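Local coordinates for putative endonuclease/exonuclease/phosphatase family protein (Bacteroides thetaiotaomicron, PDB 3MPR), which probably acts as a metal-dependent nuclease of the endonuclease/exonuclease/phosphatase family, cleaving phosphodiester bonds in nucleic acids, at residues C122-F127 with K163-G168; I146-R151 with T184-D189. All coordinates share one frame; numbering follows the deposited sequence.

Interaction 1. Residues C122-F127 with K163-G168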
ATOM      1  N   CYS A 122      17.015  22.118   6.125  1.00 12.55           N
ATOM      2  CA  CYS A 122      17.256  20.693   6.007  1.00  7.92           C
ATOM      3  C   CYS A 122      17.512  20.167   7.411  1.00 10.97           C
ATOM      4  O   CYS A 122      18.382  20.680   8.122  1.00  9.67           O
ATOM      5  CB  CYS A 122      18.462  20.418   5.103  1.00  8.68           C
ATOM      6  SG  CYS A 122      18.907  18.680   5.015  1.00 12.21           S
ATOM      7  N   SER A 123      16.722  19.179   7.828  1.00  9.29           N
ATOM      8  CA  SER A 123      16.912  18.538   9.118  1.00  7.13           C
ATOM      9  C   SER A 123      17.456  17.133   8.891  1.00 13.42           C
ATOM     10  O   SER A 123      17.144  16.486   7.892  1.00 12.47           O
ATOM     11  CB  SER A 123      15.596  18.465   9.899  1.00  6.48           C
ATOM     12  OG  SER A 123      15.075  19.758  10.135  1.00 10.21           O
ATOM     13  N   TRP A 124      18.263  16.652   9.826  1.00 11.07           N
ATOM     14  CA  TRP A 124      18.908  15.372   9.631  1.00  8.63           C
ATOM     15  C   TRP A 124      19.089  14.664  10.953  1.00 10.55           C
ATOM     16  O   TRP A 124      19.040  15.280  12.030  1.00 11.12           O
ATOM     17  CB  TRP A 124      20.263  15.569   8.931  1.00  8.07           C
ATOM     18  CG  TRP A 124      21.209  16.431   9.752  1.00 10.05           C
ATOM     19  CD1 TRP A 124      21.319  17.790   9.725  1.00 15.14           C
ATOM     20  CD2 TRP A 124      22.129  15.969  10.743  1.00  6.98           C
ATOM     21  NE1 TRP A 124      22.270  18.206  10.639  1.00  8.56           N
ATOM     22  CE2 TRP A 124      22.787  17.099  11.266  1.00  9.95           C
ATOM     23  CE3 TRP A 124      22.476  14.700  11.223  1.00  7.94           C
ATOM     24  CZ2 TRP A 124      23.757  17.000  12.263  1.00 12.05           C
ATOM     25  CZ3 TRP A 124      23.441  14.599  12.202  1.00 13.26           C
ATOM     26  CH2 TRP A 124      24.072  15.745  12.719  1.00 10.40           C
ATOM     27  N   GLY A 125      19.282  13.358  10.866  1.00  9.99           N
ATOM     28  CA  GLY A 125      19.643  12.566  12.015  1.00  7.51           C
ATOM     29  C   GLY A 125      20.643  11.515  11.585  1.00 10.13           C
ATOM     30  O   GLY A 125      20.558  10.983  10.482  1.00 12.24           O
ATOM     31  N   HIS A 126      21.608  11.250  12.454  1.00  8.67           N
ATOM     32  CA  HIS A 126      22.493  10.097  12.341  1.00  9.45           C
ATOM     33  C   HIS A 126      21.849   9.005  13.187  1.00 12.08           C
ATOM     34  O   HIS A 126      21.810   9.109  14.415  1.00 13.07           O
ATOM     35  CB  HIS A 126      23.871  10.495  12.888  1.00  6.96           C
ATOM     36  CG  HIS A 126      24.869   9.381  12.967  1.00 10.05           C
ATOM     37  ND1 HIS A 126      26.208   9.615  13.206  1.00 12.83           N
ATOM     38  CD2 HIS A 126      24.732   8.037  12.873  1.00 10.40           C
ATOM     39  CE1 HIS A 126      26.853   8.462  13.248  1.00 15.99           C
ATOM     40  NE2 HIS A 126      25.980   7.490  13.054  1.00 16.68           N
ATOM     41  N   PHE A 127      21.307   7.980  12.534  1.00  7.43           N
ATOM     42  CA  PHE A 127      20.579   6.920  13.233  1.00  6.85           C
ATOM     43  C   PHE A 127      21.378   5.635  13.380  1.00  9.07           C
ATOM     44  O   PHE A 127      22.272   5.363  12.585  1.00 12.94           O
ATOM     45  CB  PHE A 127      19.277   6.589  12.490  1.00 10.70           C
ATOM     46  CG  PHE A 127      18.265   7.682  12.544  1.00 12.90           C
ATOM     47  CD1 PHE A 127      18.272   8.687  11.596  1.00  9.35           C
ATOM     48  CD2 PHE A 127      17.303   7.707  13.546  1.00 13.17           C
ATOM     49  CE1 PHE A 127      17.353   9.710  11.651  1.00  9.59           C
ATOM     50  CE2 PHE A 127      16.370   8.740  13.610  1.00 13.41           C
ATOM     51  CZ  PHE A 127      16.393   9.737  12.658  1.00 13.01           C
ATOM     52  N   LYS A 163      29.097  14.410   3.732  1.00 13.97           N
ATOM     53  CA  LYS A 163      30.465  14.034   4.060  1.00 12.34           C
ATOM     54  C   LYS A 163      30.842  14.548   5.456  1.00 10.93           C
ATOM     55  O   LYS A 163      31.367  13.801   6.277  1.00 14.73           O
ATOM     56  CB  LYS A 163      31.445  14.559   2.996  1.00 14.70           C
ATOM     57  CG  LYS A 163      31.389  13.786   1.687  1.00 25.55           C
ATOM     58  CD  LYS A 163      32.301  14.392   0.626  1.00 29.51           C
ATOM     59  CE  LYS A 163      31.744  15.698   0.090  1.00 33.62           C
ATOM     60  NZ  LYS A 163      32.591  16.254  -1.003  1.00 33.96           N
ATOM     61  N   GLU A 164      30.548  15.813   5.727  1.00 14.16           N
ATOM     62  CA  GLU A 164      30.947  16.428   6.997  1.00 11.34           C
ATOM     63  C   GLU A 164      30.366  15.648   8.171  1.00 14.59           C
ATOM     64  O   GLU A 164      31.067  15.361   9.149  1.00 11.56           O
ATOM     65  CB  GLU A 164      30.484  17.885   7.044  1.00 12.08           C
ATOM     66  CG  GLU A 164      30.722  18.606   8.359  1.00 15.40           C
ATOM     67  CD  GLU A 164      30.261  20.057   8.299  1.00 19.43           C
ATOM     68  OE1 GLU A 164      30.839  20.843   7.514  1.00 20.70           O
ATOM     69  OE2 GLU A 164      29.314  20.411   9.031  1.00 16.24           O
ATOM     70  N   LEU A 165      29.090  15.286   8.064  1.00 10.53           N
ATOM     71  CA  LEU A 165      28.370  14.663   9.181  1.00  9.69           C
ATOM     72  C   LEU A 165      28.697  13.177   9.372  1.00 10.33           C
ATOM     73  O   LEU A 165      28.206  12.539  10.294  1.00 15.40           O
ATOM     74  CB  LEU A 165      26.855  14.894   9.034  1.00  7.07           C
ATOM     75  CG  LEU A 165      26.538  16.396   8.989  1.00 11.64           C
ATOM     76  CD1 LEU A 165      25.058  16.637   8.721  1.00 10.49           C
ATOM     77  CD2 LEU A 165      26.976  17.078  10.296  1.00 12.85           C
ATOM     78  N   GLY A 166      29.540  12.630   8.511  1.00 13.99           N
ATOM     79  CA  GLY A 166      30.093  11.313   8.752  1.00 10.66           C
ATOM     80  C   GLY A 166      31.097  11.349   9.897  1.00 17.85           C
ATOM     81  O   GLY A 166      31.425  10.316  10.475  1.00 17.86           O
ATOM     82  N   ARG A 167      31.573  12.545  10.236  1.00 19.04           N
ATOM     83  CA  ARG A 167      32.580  12.720  11.286  1.00 18.90           C
ATOM     84  C   ARG A 167      33.795  11.814  11.065  1.00 21.35           C
ATOM     85  O   ARG A 167      34.251  11.135  11.980  1.00 25.69           O
ATOM     86  CB  ARG A 167      31.991  12.468  12.674  1.00 16.12           C
ATOM     87  CG  ARG A 167      30.667  13.176  12.936  1.00 19.99           C
ATOM     88  CD  ARG A 167      30.818  14.688  12.904  1.00 19.85           C
ATOM     89  NE  ARG A 167      29.602  15.365  13.360  1.00 17.83           N
ATOM     90  CZ  ARG A 167      29.335  16.647  13.130  1.00 17.78           C
ATOM     91  NH1 ARG A 167      30.200  17.398  12.454  1.00 14.33           N
ATOM     92  NH2 ARG A 167      28.210  17.181  13.580  1.00 17.10           N
ATOM     93  N   GLY A 168      34.308  11.805   9.844  1.00 19.17           N
ATOM     94  CA  GLY A 168      35.504  11.044   9.547  1.00 29.80           C
ATOM     95  C   GLY A 168      35.196   9.674   8.976  1.00 35.72           C
ATOM     96  O   GLY A 168      36.083   9.007   8.445  1.00 41.07           O
TER
HETATM   97  O   HOH W   1      26.702  12.343  12.636  1.00 16.92           O
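L165 sets its CD1 methyl on one face of the W124 indole, over the middle of the ring system. The methyl carbon is 3.6 Å from the centroid of the five-membered ring and 16° off its normal, a CH-pi contact, and the nearest pair is L165 CD1 with W124 CE2 at 3.4 Å. The second methyl continues along the six-membered ring, L165 CD2 lying 3.8 Å from W124 CZ2. CD2 also lies over one face of the R167 guanidinium, near its rim, so the methyl sits in the corner between indole and arginine. W124 carries CG between its backbone N and carbonyl carbon (chi1 61°), which turns a ring face toward the leucine. With an alanine here the L165 methyls would probably lose the indole face they rest on, and a gap would open between strand and turn. Farther along the strand one water joins the segments, 2.8 Å from H126 ND1 and donating to L165 O at 2.8 Å. In the next shell E135 holds H126 NE2, while E97 forms a salt bridge with R167 NH2. A type I turn from E164 to R167 ends the helix, and R167, with positive phi, is the first residue to leave helical geometry. The arrangement is that of a layered alpha/beta fold of the DNase I-like clan, with the turn that closes helix 148-164 packed on strand 121-129.

Interaction 2. Residues I146-R151 with T184-D189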
ATOM      1  N   ILE A 146      11.094  29.457  -6.060  1.00 20.15           N
ATOM      2  CA  ILE A 146      11.509  30.552  -6.939  1.00 24.51           C
ATOM      3  C   ILE A 146      13.000  30.528  -7.274  1.00 24.83           C
ATOM      4  O   ILE A 146      13.383  30.724  -8.428  1.00 19.34           O
ATOM      5  CB  ILE A 146      11.214  31.931  -6.308  1.00 27.71           C
ATOM      6  CG1 ILE A 146       9.715  32.114  -6.042  1.00 30.40           C
ATOM      7  CG2 ILE A 146      11.769  33.051  -7.188  1.00 27.43           C
ATOM      8  CD1 ILE A 146       8.829  31.841  -7.240  1.00 34.75           C
ATOM      9  N   GLY A 147      13.837  30.291  -6.266  1.00 18.42           N
ATOM     10  CA  GLY A 147      15.276  30.394  -6.438  1.00 15.17           C
ATOM     11  C   GLY A 147      15.940  29.213  -7.116  1.00 16.30           C
ATOM     12  O   GLY A 147      16.257  28.215  -6.472  1.00 18.27           O
ATOM     13  N   LYS A 148      16.149  29.320  -8.426  1.00 18.63           N
ATOM     14  CA  LYS A 148      16.802  28.258  -9.177  1.00 19.54           C
ATOM     15  C   LYS A 148      18.253  28.092  -8.727  1.00 16.44           C
ATOM     16  O   LYS A 148      18.726  26.980  -8.486  1.00 15.92           O
ATOM     17  CB  LYS A 148      16.740  28.557 -10.676  1.00 25.92           C
ATOM     18  CG  LYS A 148      17.350  27.480 -11.559  1.00 30.93           C
ATOM     19  CD  LYS A 148      17.275  27.890 -13.022  1.00 32.85           C
ATOM     20  CE  LYS A 148      17.489  26.713 -13.955  1.00 34.57           C
ATOM     21  NZ  LYS A 148      18.704  25.940 -13.586  1.00 38.03           N
ATOM     22  N   LYS A 149      18.972  29.199  -8.619  1.00 16.21           N
ATOM     23  CA  LYS A 149      20.350  29.114  -8.164  1.00 15.56           C
ATOM     24  C   LYS A 149      20.383  28.490  -6.772  1.00 13.04           C
ATOM     25  O   LYS A 149      21.239  27.658  -6.472  1.00 18.76           O
ATOM     26  CB  LYS A 149      21.020  30.491  -8.135  1.00 19.53           C
ATOM     27  CG  LYS A 149      22.455  30.427  -7.635  1.00 22.05           C
ATOM     28  CD  LYS A 149      23.191  31.749  -7.820  1.00 30.45           C
ATOM     29  CE  LYS A 149      24.685  31.563  -7.582  1.00 34.51           C
ATOM     30  NZ  LYS A 149      25.324  32.844  -7.189  1.00 39.54           N
ATOM     31  N   ALA A 150      19.436  28.887  -5.929  1.00  9.39           N
ATOM     32  CA  ALA A 150      19.372  28.351  -4.566  1.00 16.39           C
ATOM     33  C   ALA A 150      19.179  26.833  -4.552  1.00 14.53           C
ATOM     34  O   ALA A 150      19.811  26.137  -3.770  1.00 14.67           O
ATOM     35  CB  ALA A 150      18.281  29.027  -3.780  1.00 11.75           C
ATOM     36  N   ARG A 151      18.309  26.317  -5.419  1.00 16.16           N
ATOM     37  CA  ARG A 151      18.107  24.869  -5.504  1.00 13.09           C
ATOM     38  C   ARG A 151      19.380  24.115  -5.902  1.00 13.22           C
ATOM     39  O   ARG A 151      19.710  23.079  -5.317  1.00 15.74           O
ATOM     40  CB  ARG A 151      16.957  24.516  -6.460  1.00 10.24           C
ATOM     41  CG  ARG A 151      15.572  24.954  -5.968  1.00 14.13           C
ATOM     42  CD  ARG A 151      14.472  24.324  -6.832  1.00 16.56           C
ATOM     43  NE  ARG A 151      14.536  24.738  -8.227  1.00 16.26           N
ATOM     44  CZ  ARG A 151      13.843  25.753  -8.746  1.00 16.65           C
ATOM     45  NH1 ARG A 151      13.040  26.485  -7.982  1.00 16.75           N
ATOM     46  NH2 ARG A 151      13.964  26.045 -10.029  1.00 15.03           N
ATOM     47  N   THR A 184      13.396  16.832 -14.725  1.00 10.09           N
ATOM     48  CA  THR A 184      14.074  17.439 -15.882  1.00  9.77           C
ATOM     49  C   THR A 184      15.061  18.543 -15.483  1.00 14.71           C
ATOM     50  O   THR A 184      15.867  18.992 -16.310  1.00 12.69           O
ATOM     51  CB  THR A 184      13.086  18.090 -16.868  1.00 13.26           C
ATOM     52  OG1 THR A 184      12.463  19.220 -16.237  1.00  9.97           O
ATOM     53  CG2 THR A 184      12.025  17.091 -17.314  1.00 14.32           C
ATOM     54  N   HIS A 185      14.995  18.971 -14.225  1.00 12.30           N
ATOM     55  CA  HIS A 185      15.676  20.196 -13.776  1.00 12.41           C
ATOM     56  C   HIS A 185      17.125  20.035 -13.326  1.00 15.12           C
ATOM     57  O   HIS A 185      17.544  18.968 -12.901  1.00 12.36           O
ATOM     58  CB  HIS A 185      14.869  20.883 -12.669  1.00  9.90           C
ATOM     59  CG  HIS A 185      13.565  21.439 -13.144  1.00 15.18           C
ATOM     60  ND1 HIS A 185      13.336  22.792 -13.281  1.00 19.66           N
ATOM     61  CD2 HIS A 185      12.434  20.822 -13.554  1.00 15.70           C
ATOM     62  CE1 HIS A 185      12.113  22.983 -13.746  1.00 18.36           C
ATOM     63  NE2 HIS A 185      11.545  21.803 -13.918  1.00 19.43           N
ATOM     64  N   GLN A 186      17.874  21.131 -13.407  1.00 13.41           N
ATOM     65  CA  GLN A 186      19.280  21.131 -13.046  1.00 15.24           C
ATOM     66  C   GLN A 186      19.528  20.655 -11.617  1.00  9.86           C
ATOM     67  O   GLN A 186      20.492  19.944 -11.369  1.00 11.64           O
ATOM     68  CB  GLN A 186      19.891  22.525 -13.243  1.00 16.67           C
ATOM     69  CG  GLN A 186      21.400  22.533 -13.094  1.00 21.09           C
ATOM     70  CD  GLN A 186      22.013  23.884 -13.400  1.00 28.44           C
ATOM     71  OE1 GLN A 186      21.317  24.825 -13.792  1.00 27.37           O
ATOM     72  NE2 GLN A 186      23.321  23.988 -13.214  1.00 28.63           N
ATOM     73  N   SER A 187      18.660  21.037 -10.681  1.00 11.86           N
ATOM     74  CA  SER A 187      18.858  20.658  -9.282  1.00 11.10           C
ATOM     75  C   SER A 187      18.612  19.171  -9.025  1.00 15.14           C
ATOM     76  O   SER A 187      19.127  18.616  -8.064  1.00 21.19           O
ATOM     77  CB  SER A 187      18.010  21.525  -8.340  1.00 14.50           C
ATOM     78  OG  SER A 187      16.629  21.441  -8.668  1.00 14.36           O
ATOM     79  N   TYR A 188      17.845  18.517  -9.895  1.00 13.08           N
ATOM     80  CA  TYR A 188      17.746  17.061  -9.840  1.00  9.40           C
ATOM     81  C   TYR A 188      19.080  16.448 -10.297  1.00 13.20           C
ATOM     82  O   TYR A 188      19.664  15.582  -9.618  1.00 13.26           O
ATOM     83  CB  TYR A 188      16.585  16.568 -10.723  1.00  8.78           C
ATOM     84  CG  TYR A 188      16.515  15.055 -10.859  1.00  8.36           C
ATOM     85  CD1 TYR A 188      17.233  14.398 -11.846  1.00 12.40           C
ATOM     86  CD2 TYR A 188      15.737  14.287  -9.989  1.00  7.82           C
ATOM     87  CE1 TYR A 188      17.188  13.024 -11.978  1.00  9.65           C
ATOM     88  CE2 TYR A 188      15.688  12.903 -10.108  1.00  8.92           C
ATOM     89  CZ  TYR A 188      16.417  12.281 -11.110  1.00  9.38           C
ATOM     90  OH  TYR A 188      16.382  10.922 -11.262  1.00 11.51           O
ATOM     91  N   ASP A 189      19.573  16.919 -11.440  1.00 10.86           N
ATOM     92  CA  ASP A 189      20.842  16.450 -11.980  1.00 14.40           C
ATOM     93  C   ASP A 189      21.952  16.665 -10.968  1.00 10.90           C
ATOM     94  O   ASP A 189      22.901  15.893 -10.909  1.00 12.83           O
ATOM     95  CB  ASP A 189      21.222  17.207 -13.263  1.00 20.88           C
ATOM     96  CG  ASP A 189      20.200  17.055 -14.374  1.00 30.93           C
ATOM     97  OD1 ASP A 189      19.374  16.119 -14.324  1.00 31.59           O
ATOM     98  OD2 ASP A 189      20.237  17.881 -15.313  1.00 35.74           O
TER
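R151 and S187 meet where the two segments come nearest, their CA atoms 5.7 Å apart. The touch is made close to the backbone, R151 CB lying 3.7 Å from S187 CB, and both residues are buried, with V181 packing against each. S187 has OG between its backbone N and carbonyl carbon (chi1 57°), which brings the hydroxyl to the edge of the R151 guanidinium, near its plane; at 3.9 Å from R151 NE it is a neighbour in van der Waals range. The arginine bends at chi3 (-62°) back over its own helix start, where one face of the guanidinium lies over K148 CA and NH1 is hydrogen-bonded to D144 O. The exposed side is looser and rests on two long side chains. There K148 and Q186 cross at about a right angle, K148 NZ coming to 2.8 Å from Q186 OE1 and 3.6 Å from Q186 CB. G147 and H185 occupy the N-cap positions, so the contact pairs the first turns of two helices. Helix 148-164 follows strand 135-142, and helix 186-192 follows strand 173-178; these parallel strands are neighbours in the six-stranded sheet.

In the fold
Both interactions draw on helix 148-164: interaction 2 uses its first turn and interaction 1 the turn just past its C-terminal end. Their centres are 23 Å apart and their nearest atoms about 11 Å, so they do not touch. Along the chain the segments alternate, 122-127, 146-151, 163-168 and 184-189, and the two contacts interlock in sequence. Strand 121-129 of interaction 1 belongs to the six-stranded sheet, as do strands 135-142 and 173-178, which lead toward the helices of interaction 2. The helix is thus tied to the sheet through the turn at its end, and to helix 186-192 at its start, within a single family region and away from the known magnesium site.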